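Local coordinates for protein carbohydrate esterase family 2 (CE2) (Chaetomium olivicolor, PDB 4XVH) that is probably an acetyl xylan esterase, a carbohydrate esterase of family 2 that joins an SGNH-type hydrolase domain to a beta-sandwich carbohydrate-binding domain, at residues 112-117 against 207-212; 168-173 against 213-218. One frame throughout, in Å; residues are numbered along the deposited sequence.

Interaction 1 of 2, residues 112-117 against 207-212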
loop_
_atom_site.group_PDB
_atom_site.type_symbol
_atom_site.label_atom_id
_atom_site.label_comp_id
_atom_site.label_asym_id
_atom_site.label_seq_id
_atom_site.Cartn_x
_atom_site.Cartn_y
_atom_site.Cartn_z
ATOM N N ILE A 112 10.791 -1.340 -3.451
ATOM C CA ILE A 112 9.719 -0.769 -4.265
ATOM C C ILE A 112 8.746 0.072 -3.423
ATOM O O ILE A 112 8.239 -0.406 -2.403
ATOM C CB ILE A 112 8.928 -1.912 -4.970
ATOM C CG1 ILE A 112 9.839 -2.715 -5.923
ATOM C CG2 ILE A 112 7.732 -1.380 -5.700
ATOM C CD1 ILE A 112 9.088 -3.875 -6.630
ATOM N N ASP A 113 8.459 1.294 -3.860
ATOM C CA ASP A 113 7.371 2.079 -3.262
ATOM C C ASP A 113 6.075 1.844 -4.037
ATOM O O ASP A 113 6.079 1.799 -5.273
ATOM C CB ASP A 113 7.677 3.578 -3.279
ATOM C CG ASP A 113 8.489 4.032 -2.065
ATOM O OD1 ASP A 113 8.996 3.157 -1.333
ATOM O OD2 ASP A 113 8.642 5.261 -1.858
ATOM N N ILE A 114 4.964 1.731 -3.311
ATOM C CA ILE A 114 3.661 1.623 -3.948
ATOM C C ILE A 114 2.744 2.701 -3.396
ATOM O O ILE A 114 2.449 2.704 -2.215
ATOM C CB ILE A 114 3.048 0.255 -3.694
ATOM C CG1 ILE A 114 4.135 -0.835 -3.886
ATOM C CG2 ILE A 114 1.832 0.056 -4.600
ATOM C CD1 ILE A 114 3.963 -2.049 -3.022
ATOM N N ILE A 115 2.307 3.624 -4.246
ATOM C CA ILE A 115 1.601 4.811 -3.766
ATOM C C ILE A 115 0.202 4.836 -4.367
ATOM O O ILE A 115 0.077 4.716 -5.583
ATOM C CB ILE A 115 2.333 6.102 -4.165
ATOM C CG1 ILE A 115 3.795 6.074 -3.669
ATOM C CG2 ILE A 115 1.555 7.332 -3.635
ATOM C CD1 ILE A 115 4.727 7.087 -4.400
ATOM N N GLY A 116 -0.839 5.000 -3.542
ATOM C CA GLY A 116 -2.171 5.029 -4.107
ATOM C C GLY A 116 -3.298 5.273 -3.137
ATOM O O GLY A 116 -3.120 5.918 -2.084
ATOM N N ASP A 117 -4.471 4.759 -3.502
ATOM C CA ASP A 117 -5.672 4.990 -2.720
ATOM C C ASP A 117 -6.191 3.668 -2.137
ATOM O O ASP A 117 -5.413 2.780 -1.811
ATOM C CB ASP A 117 -6.739 5.647 -3.594
ATOM C CG ASP A 117 -6.998 4.879 -4.902
ATOM O OD1 ASP A 117 -6.848 3.640 -4.940
ATOM O OD2 ASP A 117 -7.356 5.525 -5.906
ATOM N N ALA A 207 12.018 0.968 -7.898
ATOM C CA ALA A 207 10.783 1.167 -8.625
ATOM C C ALA A 207 9.792 1.885 -7.732
ATOM O O ALA A 207 9.723 1.609 -6.531
ATOM C CB ALA A 207 10.202 -0.175 -9.075
ATOM N N VAL A 208 9.016 2.780 -8.342
ATOM C CA VAL A 208 7.955 3.503 -7.673
ATOM C C VAL A 208 6.687 3.323 -8.482
ATOM O O VAL A 208 6.640 3.675 -9.681
ATOM C CB VAL A 208 8.265 4.987 -7.535
ATOM C CG1 VAL A 208 7.024 5.766 -7.010
ATOM C CG2 VAL A 208 9.477 5.183 -6.609
ATOM N N VAL A 209 5.688 2.748 -7.815
ATOM C CA VAL A 209 4.405 2.408 -8.416
ATOM C C VAL A 209 3.360 3.424 -7.977
ATOM O O VAL A 209 3.219 3.694 -6.776
ATOM C CB VAL A 209 3.935 1.000 -8.011
ATOM C CG1 VAL A 209 2.556 0.716 -8.645
ATOM C CG2 VAL A 209 4.986 -0.059 -8.437
ATOM N N ILE A 210 2.684 4.043 -8.935
ATOM C CA ILE A 210 1.676 5.030 -8.559
ATOM C C ILE A 210 0.343 4.670 -9.180
ATOM O O ILE A 210 0.253 4.557 -10.395
ATOM C CB ILE A 210 2.071 6.448 -8.998
ATOM C CG1 ILE A 210 3.414 6.834 -8.354
ATOM C CG2 ILE A 210 0.938 7.434 -8.641
ATOM C CD1 ILE A 210 4.037 8.067 -8.927
ATOM N N ASN A 211 -0.686 4.538 -8.340
ATOM C CA ASN A 211 -2.031 4.220 -8.798
ATOM C C ASN A 211 -3.043 5.205 -8.201
ATOM O O ASN A 211 -3.596 4.981 -7.118
ATOM C CB ASN A 211 -2.362 2.780 -8.406
ATOM C CG ASN A 211 -3.727 2.315 -8.900
ATOM O OD1 ASN A 211 -4.606 3.104 -9.254
ATOM N ND2 ASN A 211 -3.917 1.005 -8.876
ATOM N N LEU A 212 -3.278 6.296 -8.919
ATOM C CA LEU A 212 -4.148 7.355 -8.438
ATOM C C LEU A 212 -4.998 7.895 -9.580
ATOM O O LEU A 212 -4.520 7.990 -10.730
ATOM C CB LEU A 212 -3.326 8.502 -7.848
ATOM C CG LEU A 212 -2.571 8.212 -6.560
ATOM C CD1 LEU A 212 -1.611 9.380 -6.317
ATOM C CD2 LEU A 212 -3.580 8.091 -5.403
HETATM O O HOH W 1 -6.791 4.932 -8.543
HETATM O O HOH W 2 -4.420 2.943 -5.901
#

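Interaction 2 of 2, residues 168-173 against 213-218. With PEU (2,5,8,11,14,17,20,23,26,29,32,35,38,41,44,47,50,53,56,59,62,65,68,71,74,77,80-heptacosaoxadooctacontan-82-ol), chain C.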
loop_
_atom_site.group_PDB
_atom_site.type_symbol
_atom_site.label_atom_id
_atom_site.label_comp_id
_atom_site.label_asym_id
_atom_site.label_seq_id
_atom_site.Cartn_x
_atom_site.Cartn_y
_atom_site.Cartn_z
ATOM N N ARG A 168 -7.530 15.855 -6.469
ATOM C CA ARG A 168 -8.695 16.043 -5.623
ATOM C C ARG A 168 -9.143 14.692 -5.096
ATOM O O ARG A 168 -9.011 13.685 -5.776
ATOM C CB ARG A 168 -9.831 16.757 -6.388
ATOM C CG ARG A 168 -10.408 15.984 -7.579
ATOM C CD ARG A 168 -11.427 16.838 -8.382
ATOM N NE ARG A 168 -12.203 16.006 -9.305
ATOM C CZ ARG A 168 -13.229 16.456 -10.042
ATOM N NH1 ARG A 168 -13.595 17.738 -10.000
ATOM N NH2 ARG A 168 -13.885 15.619 -10.854
ATOM N N ASN A 169 -9.651 14.682 -3.867
ATOM C CA ASN A 169 -10.058 13.443 -3.229
ATOM C C ASN A 169 -11.467 13.001 -3.638
ATOM O O ASN A 169 -12.061 13.588 -4.560
ATOM C CB ASN A 169 -9.953 13.594 -1.718
ATOM C CG ASN A 169 -8.512 13.837 -1.258
ATOM O OD1 ASN A 169 -7.557 13.252 -1.807
ATOM N ND2 ASN A 169 -8.349 14.720 -0.266
ATOM N N PHE A 170 -11.972 11.968 -2.960
ATOM C CA PHE A 170 -13.270 11.370 -3.263
ATOM C C PHE A 170 -14.354 12.453 -3.291
ATOM O O PHE A 170 -14.306 13.406 -2.514
ATOM C CB PHE A 170 -13.603 10.269 -2.239
ATOM C CG PHE A 170 -15.002 9.692 -2.364
ATOM C CD1 PHE A 170 -15.269 8.665 -3.259
ATOM C CD2 PHE A 170 -16.041 10.169 -1.572
ATOM C CE1 PHE A 170 -16.549 8.134 -3.386
ATOM C CE2 PHE A 170 -17.341 9.641 -1.694
ATOM C CZ PHE A 170 -17.593 8.619 -2.604
ATOM N N ALA A 171 -15.286 12.337 -4.232
ATOM C CA ALA A 171 -16.321 13.355 -4.409
ATOM C C ALA A 171 -17.369 13.264 -3.309
ATOM O O ALA A 171 -18.196 12.368 -3.305
ATOM C CB ALA A 171 -16.990 13.227 -5.800
ATOM N N SER A 172 -17.328 14.197 -2.375
ATOM C CA SER A 172 -18.413 14.323 -1.404
ATOM C C SER A 172 -18.982 15.737 -1.432
ATOM O O SER A 172 -18.307 16.675 -1.863
ATOM C CB SER A 172 -17.924 13.958 -0.001
ATOM O OG SER A 172 -16.797 14.737 0.361
ATOM N N GLY A 173 -20.228 15.880 -0.981
ATOM C CA GLY A 173 -20.903 17.166 -0.953
ATOM C C GLY A 173 -20.207 18.177 -0.062
ATOM O O GLY A 173 -20.046 19.337 -0.437
ATOM N N GLY A 213 -6.238 8.262 -9.268
ATOM C CA GLY A 213 -7.121 8.836 -10.280
ATOM C C GLY A 213 -8.540 8.315 -10.140
ATOM O O GLY A 213 -9.476 8.927 -10.631
ATOM N N THR A 214 -8.712 7.166 -9.489
ATOM C CA THR A 214 -10.068 6.660 -9.290
ATOM C C THR A 214 -10.908 7.727 -8.569
ATOM O O THR A 214 -12.017 8.043 -8.995
ATOM C CB THR A 214 -10.077 5.360 -8.496
ATOM O OG1 THR A 214 -9.315 4.384 -9.204
ATOM C CG2 THR A 214 -11.527 4.852 -8.282
ATOM N N ASN A 215 -10.377 8.302 -7.498
ATOM C CA ASN A 215 -11.113 9.354 -6.792
ATOM C C ASN A 215 -11.191 10.685 -7.552
ATOM O O ASN A 215 -12.223 11.381 -7.503
ATOM C CB ASN A 215 -10.482 9.554 -5.406
ATOM C CG ASN A 215 -10.626 8.300 -4.541
ATOM O OD1 ASN A 215 -11.732 7.836 -4.320
ATOM N ND2 ASN A 215 -9.515 7.723 -4.123
ATOM N N ASP A 216 -10.124 11.036 -8.265
ATOM C CA ASP A 216 -10.096 12.308 -8.989
ATOM C C ASP A 216 -11.221 12.365 -10.028
ATOM O O ASP A 216 -11.858 13.414 -10.261
ATOM C CB ASP A 216 -8.729 12.500 -9.680
ATOM C CG ASP A 216 -7.568 12.407 -8.698
ATOM O OD1 ASP A 216 -7.344 11.307 -8.170
ATOM O OD2 ASP A 216 -6.906 13.439 -8.443
ATOM N N PHE A 217 -11.464 11.217 -10.659
ATOM C CA PHE A 217 -12.430 11.164 -11.751
ATOM C C PHE A 217 -13.885 11.171 -11.281
ATOM O O PHE A 217 -14.785 11.509 -12.035
ATOM C CB PHE A 217 -12.140 9.949 -12.624
ATOM C CG PHE A 217 -11.220 10.268 -13.777
ATOM C CD1 PHE A 217 -9.851 10.355 -13.593
ATOM C CD2 PHE A 217 -11.729 10.509 -15.026
ATOM C CE1 PHE A 217 -9.014 10.670 -14.671
ATOM C CE2 PHE A 217 -10.899 10.815 -16.096
ATOM C CZ PHE A 217 -9.544 10.882 -15.909
ATOM N N GLY A 218 -14.126 10.825 -10.029
ATOM C CA GLY A 218 -15.493 10.901 -9.519
ATOM C C GLY A 218 -16.044 12.313 -9.568
ATOM O O GLY A 218 -15.343 13.255 -9.172
HETATM C CAA PEU C . -9.757 6.751 14.252
HETATM O OAB PEU C . -10.993 6.893 13.530
HETATM C CAC PEU C . -11.514 8.279 13.547
HETATM C CAD PEU C . -12.864 8.644 12.823
HETATM O OAE PEU C . -14.010 7.924 13.337
HETATM C CAF PEU C . -13.942 6.476 13.138
HETATM C CAG PEU C . -14.137 5.841 11.751
HETATM O OAH PEU C . -13.299 6.283 10.672
HETATM C CAI PEU C . -13.495 5.456 9.490
HETATM C CAJ PEU C . -12.842 6.045 8.234
HETATM O OAK PEU C . -13.021 5.159 7.097
HETATM C CAL PEU C . -12.816 5.902 5.877
HETATM C CAM PEU C . -12.993 5.076 4.608
HETATM O OAN PEU C . -12.983 6.074 3.567
HETATM C CAO PEU C . -13.254 5.557 2.245
HETATM C CAP PEU C . -13.700 6.854 1.601
HETATM O OAQ PEU C . -14.145 7.060 0.238
HETATM C CAR PEU C . -15.233 6.229 -0.277
HETATM C CAS PEU C . -14.985 4.766 -0.722
HETATM O OAT PEU C . -14.060 4.633 -1.874
HETATM C CAU PEU C . -12.693 5.103 -1.669
HETATM C CAV PEU C . -11.833 4.939 -2.940
HETATM O OAW PEU C . -10.444 5.342 -2.840
HETATM O O HOH W 3 -14.672 10.585 -6.350
#

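Interaction 1 of 2, residues 112-117 against 207-212
Ile115 reaches diagonally over the sheet to Val208, its CD1 3.7 Å from Val208 CG1, and lies beside Ile210 with both side chains pointing the same way. Ile115 and Ile210 come from neighbouring parallel strands, 112-116 and 207-211, in the central sheet of an SGNH (GDSL-type) hydrolase, the three-layer alpha/beta/alpha fold. Ile115 CG1 sits beside its backbone N, and the nearly extended chi2 of 161° carries CD1 on to Val208; helix 228-243 packs over this face. On the other face Ile114 runs alongside Val209, CG2 to CB 4.1 Å, and Val209 CG2 also meets Ile112 CG2 under helix 309-327.

Between the faces the strand axes diverge by only 12°, and four backbone hydrogen bonds join them. Residues 113 and 115 supply the donors and acceptors of one strand: Val209 N gives to Asp113 O at 2.7 Å, and Ile115 N to Val209 O. The buried carboxylate of Asp113 is held by Tyr185 and Trp203.

Toward the C-terminal edge, Leu212 CD2 lies 3.6 Å from Gly116 CA. Past it the ladder opens, with Asp117 N 3.7 Å from Asn211 O, while Asp117 OD1 caps Ile119 N of the next helix. A water stands at the step, accepting from Asp117 N at 3.0 Å; its contact with Asn211 O is so short that this leg is doubtful.

Interaction 2 of 2, residues 168-173 against 213-218
Arg168 clasps the backbone of Asp216 from the side: NE donates to Asp216 O at 2.8 Å and NH2 to the same oxygen at 3.1 Å. Asp216 closes the Gly-Thr-Asn-Asp sequence 213-216, the GxND block of SGNH hydrolases, here a short, weakly bonded helical turn facing the loop 168-173. Arg168 CG is wedged between its own N and carbonyl carbon (chi1 64°), and from there the chain runs extended past Asp216 CA, so that Asp216 O lies close to the guanidinium plane, at its edge. An alanine at Arg168 is likely to leave Asp216 O without these two donors and to open a gap where the extended chain lay.

The carboxylate of Asp216 does different work. Its OD2 takes Arg168 N at 3.2 Å, approached from above the carboxylate plane, and it also accepts from Ile167 N while OD1 accepts from Leu166 N, which pins the loop to the turn.

Phe170 has CG anti to the backbone N (chi1 173°), which leads the end of the ring away from the turn toward the bound polyether, while its near edge, at CD1, still meets Asn215 OD1 at 3.8 Å, the amide being almost perpendicular to the ring (79°). CAR of PEU stands over the ring centre, 3.8 Å above the plane. Asn215 ND2, probably an oxyanion-hole donor as in relatives, is shared between Lys164 O and PEU OAW, the latter at 2.9 Å. On the backbone, one water bridges the two segments, accepting from Ala171 N and donating to Asn215 O at 2.8 Å.

Overall arrangement
The segments alternate along the chain, 112-117, 168-173, 207-212 and 213-218, and the last two are continuous, so strand 207-211 of interaction 1 leads through Leu212 and Gly213 into the helical turn of interaction 2. The centres lie about 18 Å apart: interaction 1 is buried in the middle of the five-stranded parallel sheet, about 7 Å from the centre of the chain, and interaction 2 sits beyond its C-terminal edge, partly exposed. They meet at the ligand pocket, where Asp117 CB packs 3.5 Å from Asn215 ND2. Two signature blocks of SGNH hydrolases thus converge there, probably placing Ser118 and Asn215 for ester hydrolysis, with His306 lining the same pocket.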